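PDB 4X2H: putative uncharacterized protein, which is of unknown function but has an NTF2-type fold and pairs with a chain of another protein, consistent with a role in nucleocytoplasmic transport. Local coordinates for residues Ser27-Asn32 against Ala44-Asn49; Ala34-Ala39 against Arg102-Gln107; Phe153-Asn158 against Tyr173-His178. One frame throughout, in Å; residues are numbered along the deposited sequence.

Contact 1 (Ser27-Asn32 against Ala44-Asn49); sequences SGYVNN and ADITIN
Asn31 and Tyr29 both reach Ala44 with CG anti to their own carbonyl carbon (chi1 -60° for Asn31). For Asn31 this setting brings the carboxamide beside the backbone of Ala44, just ahead of strand 45-48. Its OD1 accepts the N-H of Ala44 at 2.8 Å between OD1 and N; the angle at the hydrogen is 156°, and the donor stands somewhat out of the carbonyl plane. The other end of the amide acts through a water, which accepts from Asn31 ND2 at 2.9 Å and donates to Ala44 O at 2.7 Å. The side chains of Tyr29 and Ile46 cross at about a right angle. Ala44 CB sits at the ring edge, 3.8 Å from CD2 of Tyr29, while Ile46 CD1 approaches Tyr29 CE2 obliquely at 3.8 Å. Val30 CG2 adds a looser contact, 4.1 Å from Ala44 CB. The Tyr29 hydroxyl continues past this apolar patch and is hydrogen-bonded to His178. One carboxamide thus engages both the N-H and, through water, the carbonyl of a single residue, an arrangement that should fix the amide's rotation and tie the loop after helix 3-20 to the start of strand 45-48.

Contact 2 (Ala34-Ala39 against Arg102-Gln107); sequences ATYTKA and RFAAPQ
The Tyr36 and Phe103 rings meet at their rims: CE1 of Tyr36 lies at the edge of the Phe103 ring, 4.0 Å from Phe103 CD2. At the edge of Tyr36, near its plane, is the carbonyl oxygen of Phe103, 3.6 Å from Tyr36 CE1. Ala104 CB approaches the same ring obliquely, 3.7 Å from Tyr36 CD1. Further round, His41 meets Tyr36 edge-to-face, whereas Phe103 stacks on the ring of a polar side chain from the other protein's chain. Beyond the rings, Ala39 CB and Ala104 CB stand 3.5 Å apart, closer than usual for two carbons, and Ala39 CB also touches Phe103 CZ at 3.9 Å. Thr35 has CG2 anti to its backbone N, which turns the methyl to Ala104 O at 3.4 Å and leaves OG1 to bond Asp160. No hydrogen bond spans the two segments, so the evidence here is for van der Waals packing. Ala104 is presented by a type II turn, Arg102 to Ala105, closed by Ala105 N to Arg102 O at 3.0 Å; the phi of Ala104, 68°, is the left-handed value expected at the third position. Helix 34-39 thereby rests, through Thr35, Tyr36 and Ala39, on the loop that leaves strand 83-96 and enters helix 107-112, with Pro106 at that helix's N-cap.

Contact 3 (Phe153-Asn158 against Tyr173-His178); sequences FILVPN and YLIASH
Two neighbouring antiparallel strands of the NTF2-fold sheet pair here, and a classic beta bulge breaks their register: Ala176 and Ser177 both oppose Ile154. Ile154 O takes the N-H of Ala176 at 2.8 Å, nearly along the C=O axis, and that of Ser177 only weakly, at 3.4 Å between Ser177 N and Ile154 O. Beyond the bulge, Val156 and Leu174 form a hydrogen-bonded pair, Leu174 N to Val156 O being 2.7 Å. Phe153, Leu155, Ile175 and His178 share one face; Leu155 and Ile175 pack on Phe11 and Phe153 on Tyr16, both of helix 3-20, while the His178 ring meets Trp59 edge-to-face. Ile154 and Ser177 lie on the other, where each touches an aromatic side chain of the other protein's chain. On the helix side, Leu155 CD2 meets Ile175 CG1 at 3.8 Å. Phe153 and His178 point the same way and make an offset stack, centroids 4.4 Å apart and planes at 19°. Hydrogen bonds at both nitrogens, ND1 with Tyr29 OH and NE2 with Asp151 OD1, should hold the imidazole's turn. A leucine in its place would probably leave Asp151 and the Tyr29 hydroxyl without this mate and strip Phe153 of its stacking partner. Phe153 CE2 lies over one face of the imidazole, offset toward the rim, 3.3 Å from His178 CD2.

Contacts 1 and 3 lie deep in the chain with centres about 8 Å apart and meet in one mixed sheet, where strand 45-48 runs beside strand 173-182 and that strand beside 145-157. Contact 2 is nearer the surface, its centre about 13 Å from that of contact 3 and about 17 Å from that of contact 1. Along the sequence the segments of contacts 1 and 2 alternate, and contact 3 opens after both have closed. Backbone bonds join contacts 1 and 3, Gly28 O lying 2.8 Å from Ile175 N. Tyr36 OH of contact 2 reaches Pro157 O of contact 3 at 2.5 Å, so helix 34-39 is tied to the end of the central strand pair.

Contact 1 (Ser27-Asn32 against Ala44-Asn49)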
loop_
_atom_site.group_PDB
_atom_site.type_symbol
_atom_site.label_atom_id
_atom_site.label_comp_id
_atom_site.label_asym_id
_atom_site.label_seq_id
_atom_site.Cartn_x
_atom_site.Cartn_y
_atom_site.Cartn_z
ATOM N N SER B 27 18.262 -6.412 -5.073
ATOM C CA SER B 27 18.012 -6.984 -6.391
ATOM C C SER B 27 16.526 -6.944 -6.753
ATOM O O SER B 27 16.157 -7.164 -7.909
ATOM C CB SER B 27 18.524 -8.424 -6.458
ATOM O OG SER B 27 17.692 -9.298 -5.720
ATOM N N GLY B 28 15.680 -6.652 -5.768
ATOM C CA GLY B 28 14.246 -6.569 -5.991
ATOM C C GLY B 28 13.770 -5.192 -6.431
ATOM O O GLY B 28 12.576 -4.987 -6.644
ATOM N N TYR B 29 14.702 -4.251 -6.565
ATOM C CA TYR B 29 14.377 -2.874 -6.955
ATOM C C TYR B 29 14.727 -2.600 -8.414
ATOM O O TYR B 29 15.539 -3.311 -9.006
ATOM C CB TYR B 29 15.112 -1.885 -6.056
ATOM C CG TYR B 29 14.635 -1.904 -4.626
ATOM C CD1 TYR B 29 15.013 -2.924 -3.762
ATOM C CD2 TYR B 29 13.799 -0.908 -4.138
ATOM C CE1 TYR B 29 14.584 -2.950 -2.459
ATOM C CE2 TYR B 29 13.362 -0.928 -2.822
ATOM C CZ TYR B 29 13.755 -1.956 -1.996
ATOM O OH TYR B 29 13.332 -1.989 -0.693
ATOM N N VAL B 30 14.128 -1.557 -8.989
ATOM C CA VAL B 30 14.343 -1.245 -10.400
ATOM C C VAL B 30 15.767 -0.775 -10.692
ATOM O O VAL B 30 16.236 -0.911 -11.819
ATOM C CB VAL B 30 13.366 -0.156 -10.908
ATOM C CG1 VAL B 30 11.929 -0.682 -10.919
ATOM C CG2 VAL B 30 13.508 1.136 -10.092
ATOM N N ASN B 31 16.450 -0.239 -9.685
ATOM C CA ASN B 31 17.756 0.393 -9.894
ATOM C C ASN B 31 18.765 -0.496 -10.615
ATOM O O ASN B 31 19.482 -0.032 -11.502
ATOM C CB ASN B 31 18.364 0.832 -8.559
ATOM C CG ASN B 31 17.503 1.834 -7.832
ATOM O OD1 ASN B 31 16.288 1.663 -7.728
ATOM N ND2 ASN B 31 18.127 2.897 -7.327
ATOM N N ASN B 32 18.818 -1.766 -10.233
ATOM C CA ASN B 32 19.814 -2.686 -10.774
ATOM C C ASN B 32 19.233 -3.591 -11.858
ATOM O O ASN B 32 19.651 -4.738 -12.015
ATOM C CB ASN B 32 20.416 -3.526 -9.647
ATOM C CG ASN B 32 21.094 -2.674 -8.589
ATOM O OD1 ASN B 32 21.643 -1.612 -8.890
ATOM N ND2 ASN B 32 21.051 -3.130 -7.343
ATOM N N ALA B 44 14.674 3.994 -7.635
ATOM C CA ALA B 44 13.513 3.643 -6.835
ATOM C C ALA B 44 13.340 4.722 -5.778
ATOM O O ALA B 44 14.328 5.217 -5.237
ATOM C CB ALA B 44 13.682 2.270 -6.198
ATOM N N ASP B 45 12.096 5.119 -5.527
ATOM C CA ASP B 45 11.804 6.119 -4.511
ATOM C C ASP B 45 11.559 5.408 -3.186
ATOM O O ASP B 45 10.543 4.741 -3.017
ATOM C CB ASP B 45 10.596 6.966 -4.902
ATOM C CG ASP B 45 10.410 8.160 -3.992
ATOM O OD1 ASP B 45 10.065 7.956 -2.808
ATOM O OD2 ASP B 45 10.612 9.302 -4.459
ATOM N N ILE B 46 12.498 5.563 -2.258
ATOM C CA ILE B 46 12.487 4.821 -0.999
ATOM C C ILE B 46 12.414 5.770 0.194
ATOM O O ILE B 46 13.250 6.661 0.341
ATOM C CB ILE B 46 13.741 3.936 -0.854
ATOM C CG1 ILE B 46 13.882 3.004 -2.064
ATOM C CG2 ILE B 46 13.677 3.118 0.426
ATOM C CD1 ILE B 46 15.207 2.270 -2.121
ATOM N N THR B 47 11.410 5.562 1.039
ATOM C CA THR B 47 11.261 6.320 2.281
ATOM C C THR B 47 11.189 5.331 3.430
ATOM O O THR B 47 10.328 4.459 3.445
ATOM C CB THR B 47 10.001 7.206 2.269
ATOM O OG1 THR B 47 9.923 7.912 1.023
ATOM C CG2 THR B 47 10.038 8.208 3.416
ATOM N N ILE B 48 12.103 5.465 4.388
ATOM C CA ILE B 48 12.178 4.554 5.526
ATOM C C ILE B 48 11.914 5.331 6.809
ATOM O O ILE B 48 12.760 6.110 7.251
ATOM C CB ILE B 48 13.557 3.862 5.612
ATOM C CG1 ILE B 48 13.892 3.138 4.302
ATOM C CG2 ILE B 48 13.605 2.896 6.794
ATOM C CD1 ILE B 48 12.896 2.055 3.897
ATOM N N ASN B 49 10.738 5.115 7.395
ATOM C CA ASN B 49 10.312 5.846 8.584
ATOM C C ASN B 49 10.470 7.349 8.372
ATOM O O ASN B 49 10.873 8.073 9.277
ATOM C CB ASN B 49 11.098 5.389 9.816
ATOM C CG ASN B 49 10.454 4.214 10.525
ATOM O OD1 ASN B 49 9.317 3.845 10.241
ATOM N ND2 ASN B 49 11.171 3.635 11.471
HETATM O O HOH W 1 16.892 4.425 -5.148
#

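Contact 2 (Ala34-Ala39 against Arg102-Gln107)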
loop_
_atom_site.group_PDB
_atom_site.type_symbol
_atom_site.label_atom_id
_atom_site.label_comp_id
_atom_site.label_asym_id
_atom_site.label_seq_id
_atom_site.Cartn_x
_atom_site.Cartn_y
_atom_site.Cartn_z
ATOM N N ALA B 34 18.580 -4.183 -15.922
ATOM C CA ALA B 34 19.222 -3.845 -17.189
ATOM C C ALA B 34 18.329 -2.993 -18.087
ATOM O O ALA B 34 18.751 -1.961 -18.606
ATOM C CB ALA B 34 19.624 -5.121 -17.919
ATOM N N THR B 35 17.091 -3.434 -18.274
ATOM C CA THR B 35 16.176 -2.761 -19.185
ATOM C C THR B 35 15.734 -1.397 -18.654
ATOM O O THR B 35 15.709 -0.416 -19.397
ATOM C CB THR B 35 14.943 -3.641 -19.463
ATOM O OG1 THR B 35 15.321 -4.708 -20.341
ATOM C CG2 THR B 35 13.819 -2.846 -20.113
ATOM N N TYR B 36 15.383 -1.325 -17.376
ATOM C CA TYR B 36 14.950 -0.054 -16.807
ATOM C C TYR B 36 16.106 0.936 -16.754
ATOM O O TYR B 36 15.901 2.138 -16.905
ATOM C CB TYR B 36 14.349 -0.263 -15.419
ATOM C CG TYR B 36 12.922 -0.762 -15.459
ATOM C CD1 TYR B 36 11.967 -0.134 -16.247
ATOM C CD2 TYR B 36 12.538 -1.866 -14.727
ATOM C CE1 TYR B 36 10.659 -0.589 -16.290
ATOM C CE2 TYR B 36 11.234 -2.331 -14.764
ATOM C CZ TYR B 36 10.302 -1.690 -15.546
ATOM O OH TYR B 36 9.007 -2.160 -15.578
ATOM N N THR B 37 17.323 0.434 -16.571
ATOM C CA THR B 37 18.496 1.298 -16.535
ATOM C C THR B 37 18.763 1.887 -17.919
ATOM O O THR B 37 19.045 3.078 -18.047
ATOM C CB THR B 37 19.737 0.538 -16.038
ATOM O OG1 THR B 37 19.545 0.167 -14.664
ATOM C CG2 THR B 37 20.991 1.401 -16.145
ATOM N N LYS B 38 18.668 1.055 -18.951
ATOM C CA LYS B 38 18.853 1.526 -20.323
ATOM C C LYS B 38 17.771 2.538 -20.683
ATOM O O LYS B 38 18.022 3.507 -21.401
ATOM C CB LYS B 38 18.829 0.352 -21.306
ATOM C CG LYS B 38 19.142 0.725 -22.754
ATOM C CD LYS B 38 20.635 0.943 -22.967
ATOM C CE LYS B 38 20.936 1.421 -24.382
ATOM N NZ LYS B 38 22.048 2.415 -24.404
ATOM N N ALA B 39 16.564 2.304 -20.178
ATOM C CA ALA B 39 15.426 3.164 -20.468
ATOM C C ALA B 39 15.464 4.460 -19.663
ATOM O O ALA B 39 14.691 5.378 -19.929
ATOM C CB ALA B 39 14.129 2.417 -20.197
ATOM N N ARG B 102 3.554 0.334 -19.782
ATOM C CA ARG B 102 4.315 0.273 -21.030
ATOM C C ARG B 102 5.748 0.778 -20.932
ATOM O O ARG B 102 6.505 0.650 -21.896
ATOM C CB ARG B 102 3.626 1.094 -22.123
ATOM C CG ARG B 102 2.167 0.792 -22.331
ATOM C CD ARG B 102 1.692 1.324 -23.670
ATOM N NE ARG B 102 0.545 0.572 -24.168
ATOM C CZ ARG B 102 0.266 0.385 -25.454
ATOM N NH1 ARG B 102 1.051 0.895 -26.396
ATOM N NH2 ARG B 102 -0.802 -0.318 -25.801
ATOM N N PHE B 103 6.133 1.379 -19.813
ATOM C CA PHE B 103 7.446 2.011 -19.782
ATOM C C PHE B 103 8.555 0.974 -19.898
ATOM O O PHE B 103 8.588 -0.005 -19.153
ATOM C CB PHE B 103 7.665 2.846 -18.522
ATOM C CG PHE B 103 8.999 3.527 -18.512
ATOM C CD1 PHE B 103 9.215 4.644 -19.304
ATOM C CD2 PHE B 103 10.050 3.024 -17.770
ATOM C CE1 PHE B 103 10.447 5.266 -19.332
ATOM C CE2 PHE B 103 11.292 3.644 -17.791
ATOM C CZ PHE B 103 11.487 4.768 -18.576
ATOM N N ALA B 104 9.442 1.208 -20.864
ATOM C CA ALA B 104 10.597 0.355 -21.136
ATOM C C ALA B 104 10.195 -1.018 -21.679
ATOM O O ALA B 104 11.035 -1.901 -21.817
ATOM C CB ALA B 104 11.451 0.198 -19.875
ATOM N N ALA B 105 8.917 -1.185 -22.000
ATOM C CA ALA B 105 8.390 -2.479 -22.408
ATOM C C ALA B 105 8.901 -2.904 -23.783
ATOM O O ALA B 105 8.888 -2.104 -24.716
ATOM C CB ALA B 105 6.868 -2.444 -22.417
ATOM N N PRO B 106 9.354 -4.163 -23.912
ATOM C CA PRO B 106 9.601 -4.700 -25.256
ATOM C C PRO B 106 8.327 -4.648 -26.077
ATOM O O PRO B 106 7.258 -4.955 -25.552
ATOM C CB PRO B 106 10.031 -6.149 -24.996
ATOM C CG PRO B 106 10.499 -6.173 -23.592
ATOM C CD PRO B 106 9.694 -5.139 -22.861
ATOM N N GLN B 107 8.434 -4.260 -27.344
ATOM C CA GLN B 107 7.260 -4.109 -28.183
ATOM C C GLN B 107 6.411 -5.376 -28.186
ATOM O O GLN B 107 5.181 -5.306 -28.172
ATOM C CB GLN B 107 7.676 -3.760 -29.609
ATOM C CG GLN B 107 6.518 -3.483 -30.532
ATOM C CD GLN B 107 6.978 -3.242 -31.954
ATOM O OE1 GLN B 107 8.176 -3.162 -32.224
ATOM N NE2 GLN B 107 6.027 -3.126 -32.873
#

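Contact 3 (Phe153-Asn158 against Tyr173-His178)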
loop_
_atom_site.group_PDB
_atom_site.type_symbol
_atom_site.label_atom_id
_atom_site.label_comp_id
_atom_site.label_asym_id
_atom_site.label_seq_id
_atom_site.Cartn_x
_atom_site.Cartn_y
_atom_site.Cartn_z
ATOM N N PHE B 153 4.420 -0.709 -1.462
ATOM C CA PHE B 153 5.285 -0.820 -2.629
ATOM C C PHE B 153 4.517 -0.493 -3.884
ATOM O O PHE B 153 3.335 -0.825 -3.996
ATOM C CB PHE B 153 5.847 -2.234 -2.797
ATOM C CG PHE B 153 6.604 -2.754 -1.615
ATOM C CD1 PHE B 153 5.955 -3.469 -0.626
ATOM C CD2 PHE B 153 7.975 -2.578 -1.522
ATOM C CE1 PHE B 153 6.649 -3.980 0.438
ATOM C CE2 PHE B 153 8.675 -3.082 -0.453
ATOM C CZ PHE B 153 8.016 -3.786 0.531
ATOM N N ILE B 154 5.193 0.137 -4.836
ATOM C CA ILE B 154 4.719 0.125 -6.207
ATOM C C ILE B 154 5.604 -0.837 -6.990
ATOM O O ILE B 154 6.824 -0.668 -7.062
ATOM C CB ILE B 154 4.720 1.521 -6.843
ATOM C CG1 ILE B 154 3.708 2.408 -6.119
ATOM C CG2 ILE B 154 4.349 1.426 -8.320
ATOM C CD1 ILE B 154 3.769 3.866 -6.511
ATOM N N LEU B 155 4.981 -1.863 -7.552
ATOM C CA LEU B 155 5.698 -2.871 -8.318
ATOM C C LEU B 155 5.463 -2.698 -9.807
ATOM O O LEU B 155 4.347 -2.396 -10.223
ATOM C CB LEU B 155 5.270 -4.266 -7.893
ATOM C CG LEU B 155 5.486 -4.629 -6.426
ATOM C CD1 LEU B 155 4.841 -5.967 -6.152
ATOM C CD2 LEU B 155 6.970 -4.662 -6.076
ATOM N N VAL B 156 6.515 -2.897 -10.599
ATOM C CA VAL B 156 6.422 -2.825 -12.060
ATOM C C VAL B 156 7.006 -4.097 -12.684
ATOM O O VAL B 156 7.779 -4.815 -12.042
ATOM C CB VAL B 156 7.148 -1.578 -12.621
ATOM C CG1 VAL B 156 6.449 -0.297 -12.173
ATOM C CG2 VAL B 156 8.609 -1.560 -12.204
ATOM N N PRO B 157 6.619 -4.403 -13.934
ATOM C CA PRO B 157 7.103 -5.623 -14.590
ATOM C C PRO B 157 8.618 -5.659 -14.769
ATOM O O PRO B 157 9.218 -4.639 -15.111
ATOM C CB PRO B 157 6.413 -5.584 -15.957
ATOM C CG PRO B 157 5.239 -4.714 -15.781
ATOM C CD PRO B 157 5.629 -3.693 -14.760
ATOM N N ASN B 158 9.223 -6.818 -14.536
ATOM C CA ASN B 158 10.619 -7.039 -14.902
ATOM C C ASN B 158 10.674 -7.592 -16.315
ATOM O O ASN B 158 10.473 -8.788 -16.526
ATOM C CB ASN B 158 11.308 -7.998 -13.928
ATOM C CG ASN B 158 12.800 -8.142 -14.204
ATOM O OD1 ASN B 158 13.299 -7.720 -15.254
ATOM N ND2 ASN B 158 13.517 -8.748 -13.267
ATOM N N TYR B 173 8.442 -9.054 -10.842
ATOM C CA TYR B 173 8.065 -7.654 -10.664
ATOM C C TYR B 173 9.018 -6.971 -9.695
ATOM O O TYR B 173 9.425 -7.563 -8.688
ATOM C CB TYR B 173 6.612 -7.553 -10.184
ATOM C CG TYR B 173 5.660 -8.115 -11.208
ATOM C CD1 TYR B 173 5.372 -9.473 -11.245
ATOM C CD2 TYR B 173 5.091 -7.297 -12.176
ATOM C CE1 TYR B 173 4.523 -9.999 -12.203
ATOM C CE2 TYR B 173 4.239 -7.808 -13.137
ATOM C CZ TYR B 173 3.963 -9.160 -13.150
ATOM O OH TYR B 173 3.122 -9.673 -14.111
ATOM N N LEU B 174 9.374 -5.728 -10.012
ATOM C CA LEU B 174 10.399 -4.997 -9.275
ATOM C C LEU B 174 9.824 -3.799 -8.533
ATOM O O LEU B 174 8.781 -3.278 -8.903
ATOM C CB LEU B 174 11.493 -4.529 -10.231
ATOM C CG LEU B 174 12.202 -5.648 -10.991
ATOM C CD1 LEU B 174 13.020 -5.075 -12.136
ATOM C CD2 LEU B 174 13.078 -6.459 -10.054
ATOM N N ILE B 175 10.520 -3.358 -7.493
ATOM C CA ILE B 175 10.068 -2.231 -6.691
ATOM C C ILE B 175 10.488 -0.906 -7.312
ATOM O O ILE B 175 11.682 -0.617 -7.445
ATOM C CB ILE B 175 10.625 -2.285 -5.265
ATOM C CG1 ILE B 175 10.297 -3.623 -4.603
ATOM C CG2 ILE B 175 10.072 -1.133 -4.434
ATOM C CD1 ILE B 175 11.165 -3.914 -3.412
ATOM N N ALA B 176 9.495 -0.103 -7.666
ATOM C CA ALA B 176 9.718 1.243 -8.194
ATOM C C ALA B 176 9.605 2.287 -7.091
ATOM O O ALA B 176 10.281 3.316 -7.127
ATOM C CB ALA B 176 8.730 1.543 -9.296
ATOM N N SER B 177 8.725 2.022 -6.131
ATOM C CA SER B 177 8.560 2.869 -4.948
ATOM C C SER B 177 8.363 1.993 -3.726
ATOM O O SER B 177 7.805 0.898 -3.822
ATOM C CB SER B 177 7.367 3.822 -5.089
ATOM O OG SER B 177 7.580 4.792 -6.094
ATOM N N HIS B 178 8.807 2.494 -2.579
ATOM C CA HIS B 178 8.738 1.758 -1.334
ATOM C C HIS B 178 8.673 2.742 -0.183
ATOM O O HIS B 178 9.526 3.618 -0.077
ATOM C CB HIS B 178 9.955 0.842 -1.186
ATOM C CG HIS B 178 10.037 0.135 0.131
ATOM N ND1 HIS B 178 11.219 -0.363 0.628
ATOM C CD2 HIS B 178 9.087 -0.163 1.049
ATOM C CE1 HIS B 178 10.998 -0.938 1.798
ATOM N NE2 HIS B 178 9.713 -0.828 2.077
#